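PDB 5E57: transcription regulator AmtR from Mycobacterium smegmatis, which probably binds cis-regulatory DNA through an N-terminal helix-turn-helix domain as a TetR-family transcription factor linked to nitrogen regulation. Local coordinates for residues A[16-21]-A[101-106]; A[52-57]-A[114-119]. All coordinates share one frame; numbering follows the deposited sequence.

Interaction 1 (A[16-21]-A[101-106]); sequences AAAELF and WNLGAL
Trp101 lays one face of its indole against helix 9-23, where Glu19 and the backbone of Ala18 rest on it. The CB of Glu19 sits over the six-membered ring, 3.7 Å from its centroid and 19° off the ring normal, a CH-pi contact. From there the glutamate runs out extended, CG anti to the backbone N (chi1 171°), so that its carboxylate lies along the outer rim of the indole; OE1 of Glu19 comes within 3.4 Å of Trp101 CZ2, with the carboxylate and ring planes only 24° apart. On the five-membered ring, NE1 is hydrogen-bonded to the carboxylate of Asp15, one turn earlier on the same helix, which, with the packing on its face, should limit rotation of the ring.

The small knob of this interface is Ala18. Its CB fits between the five-membered ring of Trp101, 3.7 Å away at CD1, and the branch of Leu103, whose CD2 is packed tightly against Ala18 CB at 3.4 Å. Farther along, Leu106 brings CD2 to the CB of Phe21 at 4.0 Å, while the phenyl ring itself leads off toward Tyr26 and helix 31-38. An inverse gamma turn centred on Asn102 leads from the tryptophan into the 3-10 segment carrying both leucines. The arrangement joins the first helix of a TetR-type DNA-binding domain to the connection between helices 82-98 and 118-142 in the ligand-binding domain.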
ATOM      1  N   ALA A  16     -23.626   2.165   4.261  1.00 27.54           N
ATOM      2  CA  ALA A  16     -23.687   1.210   5.314  1.00 23.92           C
ATOM      3  C   ALA A  16     -22.749   0.010   5.036  1.00 22.80           C
ATOM      4  O   ALA A  16     -22.048  -0.446   5.935  1.00 20.86           O
ATOM      5  CB  ALA A  16     -25.134   0.754   5.524  1.00 26.92           C
ATOM      6  N   ALA A  17     -22.732  -0.474   3.796  1.00 20.69           N
ATOM      7  CA  ALA A  17     -21.857  -1.585   3.403  1.00 24.11           C
ATOM      8  C   ALA A  17     -20.374  -1.168   3.451  1.00 23.28           C
ATOM      9  O   ALA A  17     -19.498  -1.999   3.808  1.00 30.06           O
ATOM     10  CB  ALA A  17     -22.208  -2.060   1.995  1.00 23.30           C
ATOM     11  N   ALA A  18     -20.076   0.072   3.050  1.00 22.40           N
ATOM     12  CA  ALA A  18     -18.624   0.495   3.043  1.00 22.18           C
ATOM     13  C   ALA A  18     -18.110   0.459   4.479  1.00 20.86           C
ATOM     14  O   ALA A  18     -17.000   0.074   4.781  1.00 20.10           O
ATOM     15  CB  ALA A  18     -18.463   1.887   2.432  1.00 23.40           C
ATOM     16  N   GLU A  19     -18.962   0.843   5.391  1.00 22.48           N
ATOM     17  CA  GLU A  19     -18.578   0.810   6.788  1.00 23.57           C
ATOM     18  C   GLU A  19     -18.269  -0.622   7.268  1.00 24.18           C
ATOM     19  O   GLU A  19     -17.231  -0.879   7.880  1.00 23.93           O
ATOM     20  CB  GLU A  19     -19.659   1.440   7.664  1.00 24.86           C
ATOM     21  CG  GLU A  19     -19.351   1.213   9.144  1.00 27.60           C
ATOM     22  CD  GLU A  19     -20.178   2.085  10.081  1.00 32.64           C
ATOM     23  OE1 GLU A  19     -21.089   2.769   9.624  1.00 33.04           O
ATOM     24  OE2 GLU A  19     -19.907   2.039  11.289  1.00 32.96           O
ATOM     25  N   LEU A  20     -19.201  -1.534   7.035  1.00 22.88           N
ATOM     26  CA  LEU A  20     -19.104  -2.872   7.555  1.00 21.88           C
ATOM     27  C   LEU A  20     -18.022  -3.583   6.822  1.00 22.12           C
ATOM     28  O   LEU A  20     -17.273  -4.368   7.426  1.00 22.28           O
ATOM     29  CB  LEU A  20     -20.438  -3.610   7.406  1.00 24.47           C
ATOM     30  CG  LEU A  20     -21.572  -2.991   8.212  1.00 26.69           C
ATOM     31  CD1 LEU A  20     -22.902  -3.280   7.587  1.00 29.14           C
ATOM     32  CD2 LEU A  20     -21.510  -3.468   9.667  1.00 29.11           C
ATOM     33  N   PHE A  21     -17.903  -3.353   5.516  1.00 20.94           N
ATOM     34  CA  PHE A  21     -16.855  -4.106   4.822  1.00 20.39           C
ATOM     35  C   PHE A  21     -15.494  -3.661   5.282  1.00 21.38           C
ATOM     36  O   PHE A  21     -14.569  -4.482   5.362  1.00 20.09           O
ATOM     37  CB  PHE A  21     -16.893  -3.941   3.309  1.00 20.76           C
ATOM     38  CG  PHE A  21     -18.163  -4.479   2.639  1.00 20.88           C
ATOM     39  CD1 PHE A  21     -18.952  -5.376   3.246  1.00 20.57           C
ATOM     40  CD2 PHE A  21     -18.467  -4.110   1.352  1.00 21.20           C
ATOM     41  CE1 PHE A  21     -20.095  -5.872   2.633  1.00 22.25           C
ATOM     42  CE2 PHE A  21     -19.610  -4.579   0.721  1.00 23.18           C
ATOM     43  CZ  PHE A  21     -20.436  -5.469   1.371  1.00 23.78           C
ATOM     44  N   TRP A 101     -15.029   6.291   4.210  1.00 27.49           N
ATOM     45  CA  TRP A 101     -14.540   4.977   4.576  1.00 25.85           C
ATOM     46  C   TRP A 101     -13.357   4.595   3.685  1.00 23.56           C
ATOM     47  O   TRP A 101     -13.233   5.033   2.565  1.00 24.08           O
ATOM     48  CB  TRP A 101     -15.656   3.912   4.469  1.00 25.97           C
ATOM     49  CG  TRP A 101     -16.883   4.284   5.249  1.00 26.80           C
ATOM     50  CD1 TRP A 101     -18.068   4.694   4.753  1.00 26.37           C
ATOM     51  CD2 TRP A 101     -17.006   4.315   6.664  1.00 26.92           C
ATOM     52  NE1 TRP A 101     -18.950   4.905   5.758  1.00 28.47           N
ATOM     53  CE2 TRP A 101     -18.319   4.720   6.955  1.00 26.16           C
ATOM     54  CE3 TRP A 101     -16.133   4.014   7.715  1.00 27.91           C
ATOM     55  CZ2 TRP A 101     -18.803   4.862   8.270  1.00 29.31           C
ATOM     56  CZ3 TRP A 101     -16.601   4.137   9.030  1.00 31.19           C
ATOM     57  CH2 TRP A 101     -17.932   4.584   9.301  1.00 31.78           C
ATOM     58  N   ASN A 102     -12.458   3.789   4.203  1.00 21.54           N
ATOM     59  CA  ASN A 102     -11.220   3.518   3.480  1.00 24.01           C
ATOM     60  C   ASN A 102     -11.385   2.379   2.464  1.00 21.12           C
ATOM     61  O   ASN A 102     -10.800   1.314   2.611  1.00 20.71           O
ATOM     62  CB  ASN A 102     -10.088   3.224   4.506  1.00 24.61           C
ATOM     63  CG  ASN A 102      -8.712   3.126   3.868  1.00 24.45           C
ATOM     64  OD1 ASN A 102      -8.461   3.707   2.816  1.00 25.80           O
ATOM     65  ND2 ASN A 102      -7.798   2.419   4.535  1.00 24.01           N
ATOM     66  N   LEU A 103     -12.143   2.629   1.395  1.00 21.45           N
ATOM     67  CA  LEU A 103     -12.548   1.533   0.442  1.00 22.05           C
ATOM     68  C   LEU A 103     -11.373   0.909  -0.267  1.00 21.18           C
ATOM     69  O   LEU A 103     -11.387  -0.229  -0.600  1.00 20.29           O
ATOM     70  CB  LEU A 103     -13.527   2.040  -0.600  1.00 24.95           C
ATOM     71  CG  LEU A 103     -14.852   2.567  -0.009  1.00 24.71           C
ATOM     72  CD1 LEU A 103     -15.594   3.421  -1.047  1.00 29.64           C
ATOM     73  CD2 LEU A 103     -15.679   1.413   0.572  1.00 25.22           C
ATOM     74  N   GLY A 104     -10.283   1.644  -0.445  1.00 21.86           N
ATOM     75  CA  GLY A 104      -9.141   1.061  -1.124  1.00 21.17           C
ATOM     76  C   GLY A 104      -8.537  -0.063  -0.346  1.00 20.18           C
ATOM     77  O   GLY A 104      -7.738  -0.855  -0.879  1.00 20.95           O
ATOM     78  N   ALA A 105      -8.865  -0.125   0.950  1.00 21.13           N
ATOM     79  CA  ALA A 105      -8.413  -1.203   1.760  1.00 23.82           C
ATOM     80  C   ALA A 105      -9.007  -2.507   1.265  1.00 25.87           C
ATOM     81  O   ALA A 105      -8.492  -3.546   1.606  1.00 32.76           O
ATOM     82  CB  ALA A 105      -8.830  -1.012   3.208  1.00 25.19           C
ATOM     83  N   LEU A 106     -10.070  -2.457   0.467  1.00 22.78           N
ATOM     84  CA  LEU A 106     -10.681  -3.730   0.000  1.00 21.98           C
ATOM     85  C   LEU A 106      -9.954  -4.331  -1.259  1.00 25.53           C
ATOM     86  O   LEU A 106     -10.221  -5.463  -1.658  1.00 23.72           O
ATOM     87  CB  LEU A 106     -12.154  -3.464  -0.287  1.00 21.82           C
ATOM     88  CG  LEU A 106     -13.001  -2.939   0.885  1.00 22.05           C
ATOM     89  CD1 LEU A 106     -14.350  -2.527   0.317  1.00 26.28           C
ATOM     90  CD2 LEU A 106     -13.137  -3.961   2.020  1.00 20.99           C
TER

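Interaction 2 (A[52-57]-A[114-119]); sequences KDDILD and TDRFAP
Arg116 and Phe117, consecutive residues, reach together onto helix 52-61, the arginine by charge, the phenylalanine by a ring that packs on Leu56 and whose edge meets carboxylate and carbonyl oxygens. Arg116 CG, anti to the backbone N (chi1 171°), lies alongside Asp53, 3.5 Å from its OD2; the bend at chi2 (58°) then turns the rest of the chain so that the guanidinium has Asp53 CB over one face. Two other aspartates meet the guanidinium near its plane. Arg116 NH1 points almost straight at Asp57 OD2, at 3.2 Å and 171°, although the bond is long and weak; Arg116 NH2 is 2.9 Å from Asp54 OD1, but here the N-H is badly bent and the bond is again weak. Both pairs are salt bridges, so one arginine ties together two carboxylates of the same helix. Arg116 NE is served by water: one molecule accepts from it at 3.0 Å and gives a weak, long bond to Asp54 OD1; the other accepts weakly from NE and donates to Asp53 OD2.

Phe117, at the N-cap position of helix 118-142, pushes its ring toward helix 52-61, with Arg116 CG over one face. Phe117 CZ meets Leu56 CD2 at 3.6 Å and lies 3.8 Å from the backbone O of Asp53. Asp57 OD1 approaches the ring edge at Phe117 CD1, 3.6 Å away, its carboxylate nearly perpendicular to the ring. Asp53 OD1 is hydrogen-bonded to the hydroxyl of Tyr26. Leu56 packs also on Tyr26, Leu106 and Leu112, while Ile55 touches helices 9-23 and 31-38; the contact thus places the start of helix 118-142 against helix 52-61, on a side away from those two DNA-binding-domain helices.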
ATOM      1  N   LYS A  52     -24.454  -9.266  -2.767  1.00 22.46           N
ATOM      2  CA  LYS A  52     -23.461  -8.563  -1.993  1.00 24.83           C
ATOM      3  C   LYS A  52     -22.349  -8.138  -2.943  1.00 24.78           C
ATOM      4  O   LYS A  52     -21.842  -7.004  -2.841  1.00 21.88           O
ATOM      5  CB  LYS A  52     -22.947  -9.434  -0.835  1.00 28.10           C
ATOM      6  CG  LYS A  52     -22.027  -8.686   0.107  1.00 31.91           C
ATOM      7  CD  LYS A  52     -21.738  -9.422   1.426  1.00 32.27           C
ATOM      8  CE  LYS A  52     -21.217 -10.814   1.274  1.00 31.55           C
ATOM      9  NZ  LYS A  52     -20.725 -11.332   2.595  1.00 30.16           N
ATOM     10  N   ASP A  53     -21.987  -9.034  -3.875  1.00 21.52           N
ATOM     11  CA  ASP A  53     -20.946  -8.764  -4.845  1.00 21.79           C
ATOM     12  C   ASP A  53     -21.256  -7.505  -5.658  1.00 22.68           C
ATOM     13  O   ASP A  53     -20.339  -6.737  -6.000  1.00 21.63           O
ATOM     14  CB  ASP A  53     -20.758  -9.982  -5.771  1.00 22.47           C
ATOM     15  CG  ASP A  53     -19.878 -11.060  -5.186  1.00 24.18           C
ATOM     16  OD1 ASP A  53     -19.243 -10.937  -4.090  1.00 24.06           O
ATOM     17  OD2 ASP A  53     -19.751 -12.075  -5.883  1.00 24.83           O
ATOM     18  N   ASP A  54     -22.537  -7.310  -6.019  1.00 24.77           N
ATOM     19  CA  ASP A  54     -22.944  -6.128  -6.752  1.00 23.50           C
ATOM     20  C   ASP A  54     -22.672  -4.907  -5.925  1.00 25.67           C
ATOM     21  O   ASP A  54     -22.386  -3.810  -6.479  1.00 22.92           O
ATOM     22  CB  ASP A  54     -24.435  -6.131  -7.070  1.00 26.98           C
ATOM     23  CG  ASP A  54     -24.821  -7.179  -8.145  1.00 28.40           C
ATOM     24  OD1 ASP A  54     -23.979  -7.527  -8.999  1.00 24.40           O
ATOM     25  OD2 ASP A  54     -25.966  -7.647  -8.110  1.00 30.18           O
ATOM     26  N   ILE A  55     -22.783  -5.033  -4.596  1.00 22.88           N
ATOM     27  CA  ILE A  55     -22.556  -3.840  -3.717  1.00 22.38           C
ATOM     28  C   ILE A  55     -21.058  -3.461  -3.749  1.00 22.82           C
ATOM     29  O   ILE A  55     -20.681  -2.302  -3.938  1.00 21.86           O
ATOM     30  CB  ILE A  55     -22.991  -4.131  -2.253  1.00 23.54           C
ATOM     31  CG1 ILE A  55     -24.520  -4.416  -2.208  1.00 23.30           C
ATOM     32  CG2 ILE A  55     -22.619  -2.987  -1.347  1.00 21.68           C
ATOM     33  CD1 ILE A  55     -25.021  -4.967  -0.880  1.00 21.99           C
ATOM     34  N   LEU A  56     -20.226  -4.478  -3.588  1.00 21.72           N
ATOM     35  CA  LEU A  56     -18.780  -4.339  -3.634  1.00 22.51           C
ATOM     36  C   LEU A  56     -18.322  -3.814  -4.971  1.00 21.69           C
ATOM     37  O   LEU A  56     -17.429  -2.962  -5.025  1.00 20.33           O
ATOM     38  CB  LEU A  56     -18.088  -5.695  -3.326  1.00 22.05           C
ATOM     39  CG  LEU A  56     -16.547  -5.759  -3.297  1.00 24.34           C
ATOM     40  CD1 LEU A  56     -15.996  -4.844  -2.211  1.00 24.69           C
ATOM     41  CD2 LEU A  56     -16.026  -7.163  -3.055  1.00 26.96           C
ATOM     42  N   ASP A  57     -18.951  -4.281  -6.051  1.00 20.67           N
ATOM     43  CA  ASP A  57     -18.616  -3.745  -7.372  1.00 23.15           C
ATOM     44  C   ASP A  57     -18.854  -2.259  -7.461  1.00 23.69           C
ATOM     45  O   ASP A  57     -17.975  -1.528  -7.919  1.00 24.20           O
ATOM     46  CB  ASP A  57     -19.369  -4.448  -8.484  1.00 27.14           C
ATOM     47  CG  ASP A  57     -18.430  -4.850  -9.650  1.00 36.78           C
ATOM     48  OD1 ASP A  57     -17.166  -4.717  -9.522  1.00 28.58           O
ATOM     49  OD2 ASP A  57     -18.988  -5.291 -10.684  1.00 40.76           O
ATOM     50  N   THR A 114     -11.460 -13.449  -8.324  1.00 40.30           N
ATOM     51  CA  THR A 114     -12.411 -14.231  -9.128  1.00 39.80           C
ATOM     52  C   THR A 114     -12.874 -13.578 -10.432  1.00 42.50           C
ATOM     53  O   THR A 114     -12.924 -12.336 -10.562  1.00 36.82           O
ATOM     54  CB  THR A 114     -13.693 -14.553  -8.299  1.00 40.60           C
ATOM     55  OG1 THR A 114     -14.479 -13.372  -8.098  1.00 37.99           O
ATOM     56  CG2 THR A 114     -13.326 -15.070  -6.964  1.00 41.80           C
ATOM     57  N   ASP A 115     -13.294 -14.414 -11.386  1.00 38.73           N
ATOM     58  CA  ASP A 115     -13.892 -13.915 -12.625  1.00 36.99           C
ATOM     59  C   ASP A 115     -14.974 -12.902 -12.358  1.00 34.64           C
ATOM     60  O   ASP A 115     -15.178 -11.980 -13.151  1.00 35.87           O
ATOM     61  CB  ASP A 115     -14.470 -15.057 -13.467  1.00 42.87           C
ATOM     62  CG  ASP A 115     -13.380 -16.027 -13.981  1.00 46.80           C
ATOM     63  OD1 ASP A 115     -12.178 -15.715 -13.875  1.00 45.18           O
ATOM     64  OD2 ASP A 115     -13.736 -17.108 -14.505  1.00 55.23           O
ATOM     65  N   ARG A 116     -15.666 -13.028 -11.230  1.00 34.11           N
ATOM     66  CA  ARG A 116     -16.735 -12.071 -10.899  1.00 29.99           C
ATOM     67  C   ARG A 116     -16.228 -10.643 -10.936  1.00 27.61           C
ATOM     68  O   ARG A 116     -16.970  -9.743 -11.297  1.00 28.27           O
ATOM     69  CB  ARG A 116     -17.276 -12.361  -9.477  1.00 31.68           C
ATOM     70  CG  ARG A 116     -18.238 -11.305  -8.948  1.00 31.00           C
ATOM     71  CD  ARG A 116     -19.347 -11.238  -9.923  1.00 29.48           C
ATOM     72  NE  ARG A 116     -20.337 -10.264  -9.565  1.00 32.70           N
ATOM     73  CZ  ARG A 116     -20.189  -8.966  -9.709  1.00 32.29           C
ATOM     74  NH1 ARG A 116     -19.024  -8.449 -10.117  1.00 36.49           N
ATOM     75  NH2 ARG A 116     -21.186  -8.177  -9.393  1.00 32.74           N
ATOM     76  N   PHE A 117     -15.001 -10.429 -10.484  1.00 27.88           N
ATOM     77  CA  PHE A 117     -14.386  -9.040 -10.415  1.00 28.22           C
ATOM     78  C   PHE A 117     -13.275  -8.740 -11.414  1.00 30.68           C
ATOM     79  O   PHE A 117     -12.494  -7.779 -11.243  1.00 29.24           O
ATOM     80  CB  PHE A 117     -13.865  -8.810  -8.998  1.00 26.19           C
ATOM     81  CG  PHE A 117     -14.966  -8.735  -7.986  1.00 24.04           C
ATOM     82  CD1 PHE A 117     -15.720  -7.577  -7.871  1.00 22.16           C
ATOM     83  CD2 PHE A 117     -15.276  -9.808  -7.216  1.00 24.23           C
ATOM     84  CE1 PHE A 117     -16.740  -7.500  -6.946  1.00 21.45           C
ATOM     85  CE2 PHE A 117     -16.311  -9.744  -6.282  1.00 23.10           C
ATOM     86  CZ  PHE A 117     -17.038  -8.582  -6.167  1.00 21.25           C
ATOM     87  N   ALA A 118     -13.244  -9.502 -12.503  1.00 33.66           N
ATOM     88  CA  ALA A 118     -12.323  -9.216 -13.629  1.00 33.21           C
ATOM     89  C   ALA A 118     -12.500  -7.831 -14.172  1.00 30.99           C
ATOM     90  O   ALA A 118     -11.528  -7.145 -14.520  1.00 28.62           O
ATOM     91  CB  ALA A 118     -12.493 -10.215 -14.751  1.00 34.53           C
ATOM     92  N   PRO A 119     -13.746  -7.398 -14.299  1.00 31.97           N
ATOM     93  CA  PRO A 119     -13.858  -6.093 -14.950  1.00 30.62           C
ATOM     94  C   PRO A 119     -13.238  -4.959 -14.098  1.00 30.33           C
ATOM     95  O   PRO A 119     -12.537  -4.072 -14.604  1.00 28.84           O
ATOM     96  CB  PRO A 119     -15.382  -5.922 -15.131  1.00 33.49           C
ATOM     97  CG  PRO A 119     -15.904  -7.348 -15.141  1.00 31.46           C
ATOM     98  CD  PRO A 119     -15.052  -8.057 -14.134  1.00 33.25           C
TER
HETATM   99  O   HOH W   1     -21.368 -12.787  -7.681  1.00 30.25           O
HETATM  100  O   HOH W   2     -23.028 -10.827  -8.441  1.00 25.47           O

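In the fold
Both contacts join the N-terminal DNA-binding region to the chain between helices 82-98 and 118-142, up to the start of the latter, interaction 1 through helix 9-23 and interaction 2 through helix 52-61, with their segments alternating in sequence. They bury similar areas and both are partly buried, but differ in chemistry: 16-21 with 101-106 is held by apolar packing and an aromatic face, whereas 52-57 with 114-119 adds a salt-bridge network and bound waters to its phenylalanine. With centres about 14 Å apart, they meet through a shared apolar layer in which Ala17 and Phe21 pack on Ile55, and Leu106 on Leu56. Helices 9-23 and 52-61 thus pack on each other beside both contacts.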